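PDB 2VD3: ATP phosphoribosyltransferase from Methanobacterium thermoautotrophicum, which probably catalyses the magnesium-dependent condensation of ATP with 5-phosphoribosyl 1-diphosphate, the first step of histidine biosynthesis, and is inhibited by histidine. Local coordinates for residues E84-G92 with R204-E214. Sequence-based numbering, arbitrary orientation.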
ATOM      1  N   GLU A  84       1.544  36.622  -3.392  1.00 45.32           N
ATOM      2  CA  GLU A  84       2.896  37.193  -3.480  1.00 45.70           C
ATOM      3  C   GLU A  84       3.948  36.074  -3.469  1.00 45.57           C
ATOM      4  O   GLU A  84       3.953  35.266  -2.555  1.00 45.41           O
ATOM      5  CB  GLU A  84       3.169  38.137  -2.297  1.00 45.61           C
ATOM      6  CG  GLU A  84       2.100  39.200  -2.036  1.00 47.27           C
ATOM      7  CD  GLU A  84       1.841  40.087  -3.243  1.00 47.54           C
ATOM      8  OE1 GLU A  84       0.676  40.436  -3.467  1.00 49.12           O
ATOM      9  OE2 GLU A  84       2.789  40.417  -3.984  1.00 47.95           O
ATOM     10  N   ILE A  85       4.824  36.030  -4.473  1.00 46.01           N
ATOM     11  CA  ILE A  85       5.958  35.090  -4.473  1.00 46.49           C
ATOM     12  C   ILE A  85       7.100  35.701  -3.661  1.00 46.49           C
ATOM     13  O   ILE A  85       7.589  36.772  -3.997  1.00 46.84           O
ATOM     14  CB  ILE A  85       6.450  34.729  -5.917  1.00 46.57           C
ATOM     15  CG1 ILE A  85       5.361  33.994  -6.704  1.00 46.51           C
ATOM     16  CG2 ILE A  85       7.725  33.872  -5.869  1.00 46.36           C
ATOM     17  CD1 ILE A  85       5.651  33.880  -8.203  1.00 46.65           C
ATOM     18  N   LEU A  86       7.517  35.011  -2.599  1.00 46.48           N
ATOM     19  CA  LEU A  86       8.569  35.502  -1.700  1.00 46.21           C
ATOM     20  C   LEU A  86       9.986  35.049  -2.054  1.00 46.42           C
ATOM     21  O   LEU A  86      10.921  35.852  -2.005  1.00 46.42           O
ATOM     22  CB  LEU A  86       8.254  35.130  -0.246  1.00 46.06           C
ATOM     23  CG  LEU A  86       7.035  35.816   0.408  1.00 45.70           C
ATOM     24  CD1 LEU A  86       6.999  35.514   1.895  1.00 43.08           C
ATOM     25  CD2 LEU A  86       7.033  37.337   0.153  1.00 43.23           C
ATOM     26  N   GLU A  87      10.141  33.766  -2.391  1.00 46.28           N
ATOM     27  CA  GLU A  87      11.447  33.168  -2.681  1.00 46.44           C
ATOM     28  C   GLU A  87      11.306  32.034  -3.667  1.00 46.45           C
ATOM     29  O   GLU A  87      10.305  31.315  -3.653  1.00 46.65           O
ATOM     30  CB  GLU A  87      12.087  32.573  -1.418  1.00 46.69           C
ATOM     31  CG  GLU A  87      12.367  33.532  -0.279  1.00 47.36           C
ATOM     32  CD  GLU A  87      13.364  34.608  -0.646  1.00 47.45           C
ATOM     33  OE1 GLU A  87      13.213  35.732  -0.144  1.00 48.71           O
ATOM     34  OE2 GLU A  87      14.300  34.337  -1.421  1.00 48.52           O
ATOM     35  N   ASP A  88      12.309  31.862  -4.517  1.00 46.67           N
ATOM     36  CA  ASP A  88      12.428  30.624  -5.262  1.00 46.77           C
ATOM     37  C   ASP A  88      13.190  29.653  -4.374  1.00 46.72           C
ATOM     38  O   ASP A  88      14.180  30.032  -3.746  1.00 46.64           O
ATOM     39  CB  ASP A  88      13.139  30.830  -6.592  1.00 46.75           C
ATOM     40  CG  ASP A  88      13.332  29.529  -7.344  1.00 47.74           C
ATOM     41  OD1 ASP A  88      14.209  28.744  -6.937  1.00 48.49           O
ATOM     42  OD2 ASP A  88      12.607  29.280  -8.332  1.00 49.38           O
ATOM     43  N   LEU A  89      12.726  28.405  -4.316  1.00 46.82           N
ATOM     44  CA  LEU A  89      13.279  27.431  -3.367  1.00 46.75           C
ATOM     45  C   LEU A  89      14.302  26.453  -3.947  1.00 46.94           C
ATOM     46  O   LEU A  89      14.818  25.593  -3.231  1.00 46.70           O
ATOM     47  CB  LEU A  89      12.154  26.702  -2.629  1.00 46.53           C
ATOM     48  CG  LEU A  89      11.245  27.642  -1.838  1.00 47.11           C
ATOM     49  CD1 LEU A  89      10.048  26.901  -1.274  1.00 47.99           C
ATOM     50  CD2 LEU A  89      12.011  28.378  -0.745  1.00 46.23           C
ATOM     51  N   LYS A  90      14.583  26.599  -5.241  1.00 47.53           N
ATOM     52  CA  LYS A  90      15.696  25.932  -5.922  1.00 48.09           C
ATOM     53  C   LYS A  90      15.627  24.412  -5.983  1.00 48.09           C
ATOM     54  O   LYS A  90      16.633  23.750  -6.206  1.00 48.17           O
ATOM     55  CB  LYS A  90      17.052  26.403  -5.369  1.00 48.25           C
ATOM     56  CG  LYS A  90      17.544  27.690  -6.018  1.00 50.04           C
ATOM     57  CD  LYS A  90      18.647  28.370  -5.214  1.00 52.54           C
ATOM     58  CE  LYS A  90      20.000  27.694  -5.388  1.00 53.53           C
ATOM     59  NZ  LYS A  90      20.927  28.023  -4.256  1.00 53.65           N
ATOM     60  N   TYR A  91      14.432  23.864  -5.810  1.00 48.36           N
ATOM     61  CA  TYR A  91      14.217  22.434  -6.000  1.00 48.31           C
ATOM     62  C   TYR A  91      12.925  22.212  -6.782  1.00 48.58           C
ATOM     63  O   TYR A  91      12.153  23.153  -7.013  1.00 48.31           O
ATOM     64  CB  TYR A  91      14.207  21.696  -4.647  1.00 48.04           C
ATOM     65  CG  TYR A  91      12.920  21.812  -3.843  1.00 47.84           C
ATOM     66  CD1 TYR A  91      12.661  22.929  -3.045  1.00 47.58           C
ATOM     67  CD2 TYR A  91      11.964  20.797  -3.882  1.00 47.46           C
ATOM     68  CE1 TYR A  91      11.479  23.027  -2.297  1.00 47.37           C
ATOM     69  CE2 TYR A  91      10.785  20.882  -3.153  1.00 47.27           C
ATOM     70  CZ  TYR A  91      10.544  21.993  -2.359  1.00 47.75           C
ATOM     71  OH  TYR A  91       9.373  22.053  -1.641  1.00 46.23           O
ATOM     72  N   GLY A  92      12.699  20.974  -7.200  1.00 48.92           N
ATOM     73  CA  GLY A  92      11.471  20.618  -7.906  1.00 49.59           C
ATOM     74  C   GLY A  92      11.340  21.331  -9.230  1.00 49.90           C
ATOM     75  O   GLY A  92      10.263  21.754  -9.614  1.00 49.79           O
ATOM     76  N   ARG A 204      11.281  33.714   6.501  1.00 47.95           N
ATOM     77  CA  ARG A 204      11.905  33.983   5.209  1.00 47.72           C
ATOM     78  C   ARG A 204      13.428  34.033   5.315  1.00 47.79           C
ATOM     79  O   ARG A 204      14.120  33.483   4.463  1.00 47.84           O
ATOM     80  CB  ARG A 204      11.371  35.289   4.630  1.00 47.73           C
ATOM     81  CG  ARG A 204      11.616  35.497   3.156  1.00 46.93           C
ATOM     82  CD  ARG A 204      11.038  36.841   2.758  1.00 46.91           C
ATOM     83  NE  ARG A 204      11.251  37.170   1.353  1.00 46.76           N
ATOM     84  CZ  ARG A 204      10.846  38.304   0.780  1.00 47.58           C
ATOM     85  NH1 ARG A 204      11.077  38.515  -0.511  1.00 47.71           N
ATOM     86  NH2 ARG A 204      10.208  39.231   1.492  1.00 46.57           N
ATOM     87  N   THR A 205      13.952  34.688   6.354  1.00 47.52           N
ATOM     88  CA  THR A 205      15.400  34.705   6.582  1.00 47.22           C
ATOM     89  C   THR A 205      15.928  33.288   6.821  1.00 46.85           C
ATOM     90  O   THR A 205      16.967  32.915   6.287  1.00 46.74           O
ATOM     91  CB  THR A 205      15.805  35.634   7.759  1.00 47.57           C
ATOM     92  OG1 THR A 205      15.154  36.904   7.623  1.00 47.82           O
ATOM     93  CG2 THR A 205      17.316  35.859   7.787  1.00 46.96           C
ATOM     94  N   GLY A 206      15.193  32.498   7.608  1.00 46.76           N
ATOM     95  CA  GLY A 206      15.592  31.127   7.944  1.00 46.22           C
ATOM     96  C   GLY A 206      15.688  30.269   6.703  1.00 46.14           C
ATOM     97  O   GLY A 206      16.715  29.633   6.448  1.00 46.37           O
ATOM     98  N   ILE A 207      14.608  30.272   5.925  1.00 46.16           N
ATOM     99  CA  ILE A 207      14.528  29.581   4.636  1.00 45.71           C
ATOM    100  C   ILE A 207      15.539  30.125   3.611  1.00 45.63           C
ATOM    101  O   ILE A 207      16.267  29.346   2.974  1.00 45.81           O
ATOM    102  CB  ILE A 207      13.076  29.624   4.079  1.00 45.82           C
ATOM    103  CG1 ILE A 207      12.235  28.514   4.723  1.00 45.58           C
ATOM    104  CG2 ILE A 207      13.059  29.528   2.551  1.00 46.13           C
ATOM    105  CD1 ILE A 207      10.743  28.640   4.512  1.00 45.33           C
ATOM    106  N   ARG A 208      15.597  31.448   3.463  1.00 45.12           N
ATOM    107  CA  ARG A 208      16.527  32.062   2.507  1.00 44.74           C
ATOM    108  C   ARG A 208      17.955  31.638   2.831  1.00 44.03           C
ATOM    109  O   ARG A 208      18.717  31.299   1.929  1.00 44.21           O
ATOM    110  CB  ARG A 208      16.370  33.589   2.464  1.00 44.82           C
ATOM    111  CG  ARG A 208      17.058  34.311   1.283  1.00 46.91           C
ATOM    112  CD  ARG A 208      17.058  33.465  -0.006  1.00 49.79           C
ATOM    113  NE  ARG A 208      17.399  34.226  -1.212  1.00 52.35           N
ATOM    114  CZ  ARG A 208      18.070  33.730  -2.255  1.00 52.16           C
ATOM    115  NH1 ARG A 208      18.323  34.492  -3.305  1.00 51.68           N
ATOM    116  NH2 ARG A 208      18.500  32.475  -2.247  1.00 52.03           N
ATOM    117  N   GLY A 209      18.281  31.617   4.124  1.00 43.50           N
ATOM    118  CA  GLY A 209      19.553  31.098   4.630  1.00 43.05           C
ATOM    119  C   GLY A 209      19.908  29.666   4.240  1.00 43.01           C
ATOM    120  O   GLY A 209      21.064  29.377   3.942  1.00 43.25           O
ATOM    121  N   VAL A 210      18.925  28.769   4.241  1.00 43.10           N
ATOM    122  CA  VAL A 210      19.139  27.372   3.835  1.00 43.06           C
ATOM    123  C   VAL A 210      19.412  27.265   2.334  1.00 43.57           C
ATOM    124  O   VAL A 210      20.196  26.417   1.901  1.00 43.74           O
ATOM    125  CB  VAL A 210      17.942  26.468   4.239  1.00 42.90           C
ATOM    126  CG1 VAL A 210      18.026  25.086   3.598  1.00 42.15           C
ATOM    127  CG2 VAL A 210      17.878  26.339   5.749  1.00 43.18           C
ATOM    128  N   ILE A 211      18.776  28.133   1.552  1.00 43.80           N
ATOM    129  CA  ILE A 211      18.938  28.133   0.102  1.00 44.20           C
ATOM    130  C   ILE A 211      20.318  28.619  -0.313  1.00 44.60           C
ATOM    131  O   ILE A 211      20.895  28.121  -1.283  1.00 44.91           O
ATOM    132  CB  ILE A 211      17.851  28.990  -0.589  1.00 44.37           C
ATOM    133  CG1 ILE A 211      16.505  28.263  -0.549  1.00 44.16           C
ATOM    134  CG2 ILE A 211      18.225  29.289  -2.038  1.00 43.78           C
ATOM    135  CD1 ILE A 211      15.362  29.184  -0.737  1.00 45.78           C
ATOM    136  N   ASP A 212      20.847  29.594   0.420  1.00 44.87           N
ATOM    137  CA  ASP A 212      22.174  30.117   0.127  1.00 45.00           C
ATOM    138  C   ASP A 212      23.268  29.172   0.602  1.00 44.90           C
ATOM    139  O   ASP A 212      24.435  29.332   0.232  1.00 44.74           O
ATOM    140  CB  ASP A 212      22.361  31.509   0.745  1.00 45.48           C
ATOM    141  CG  ASP A 212      21.429  32.554   0.142  1.00 45.89           C
ATOM    142  OD1 ASP A 212      21.050  32.416  -1.045  1.00 47.33           O
ATOM    143  OD2 ASP A 212      21.079  33.515   0.865  1.00 46.19           O
ATOM    144  N   ALA A 213      22.893  28.192   1.421  1.00 44.92           N
ATOM    145  CA  ALA A 213      23.846  27.180   1.888  1.00 45.12           C
ATOM    146  C   ALA A 213      24.015  26.036   0.886  1.00 45.24           C
ATOM    147  O   ALA A 213      24.932  25.219   1.028  1.00 45.04           O
ATOM    148  CB  ALA A 213      23.442  26.642   3.267  1.00 44.83           C
ATOM    149  N   GLU A 214      23.136  25.984  -0.119  1.00 45.71           N
ATOM    150  CA  GLU A 214      23.149  24.910  -1.114  1.00 46.65           C
ATOM    151  C   GLU A 214      24.454  24.918  -1.895  1.00 47.03           C
ATOM    152  O   GLU A 214      24.882  25.956  -2.394  1.00 46.99           O
ATOM    153  CB  GLU A 214      21.938  24.990  -2.056  1.00 46.89           C
ATOM    154  CG  GLU A 214      21.943  23.979  -3.235  1.00 47.84           C
ATOM    155  CD  GLU A 214      22.550  24.550  -4.533  1.00 49.47           C
ATOM    156  OE1 GLU A 214      22.198  25.695  -4.910  1.00 49.85           O
ATOM    157  OE2 GLU A 214      23.366  23.852  -5.187  1.00 49.06           O
TER
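Two neighbouring residues, Leu-86 and Glu-87, both turn their side chains toward helix 204-212, because a classic beta bulge opposite Leu-186 breaks the alternation of strand 84-88. Glu-87, bent at chi2 (-63°), spreads its carboxylate between two arginines one helical turn apart. Its OE1 takes the N-H of Arg-204 NE at 2.9 Å through the anti lone pair, whereas OE2 lies 3.1 Å from Arg-208 NE, well out of that guanidinium plane, a purely electrostatic pairing. Arg-208 carries the charge network on to Asp-212. Arg-204, extended from CG to NE, presents one guanidinium face to Leu-86, whose CD2 lies over its centre; NH1 adds a weak bond to Leu-86 O, and NH2 pairs with Glu-201. Deeper in, Leu-89 CD2 rests against Ile-207 CG2 (3.6 Å) and Ile-211 CD1 (3.4 Å). At the far end Lys-90 lays CD against Ile-211 CG2, while its NZ bonds to Ile-211 O at 3.0 Å and forms a salt bridge with Glu-214 OE1 at 2.7 Å. Strand and helix axes run 31° apart and 9.7 Å at closest approach: a helix packed on the mixed sheet of the periplasmic-binding-protein-like catalytic fold of HisG.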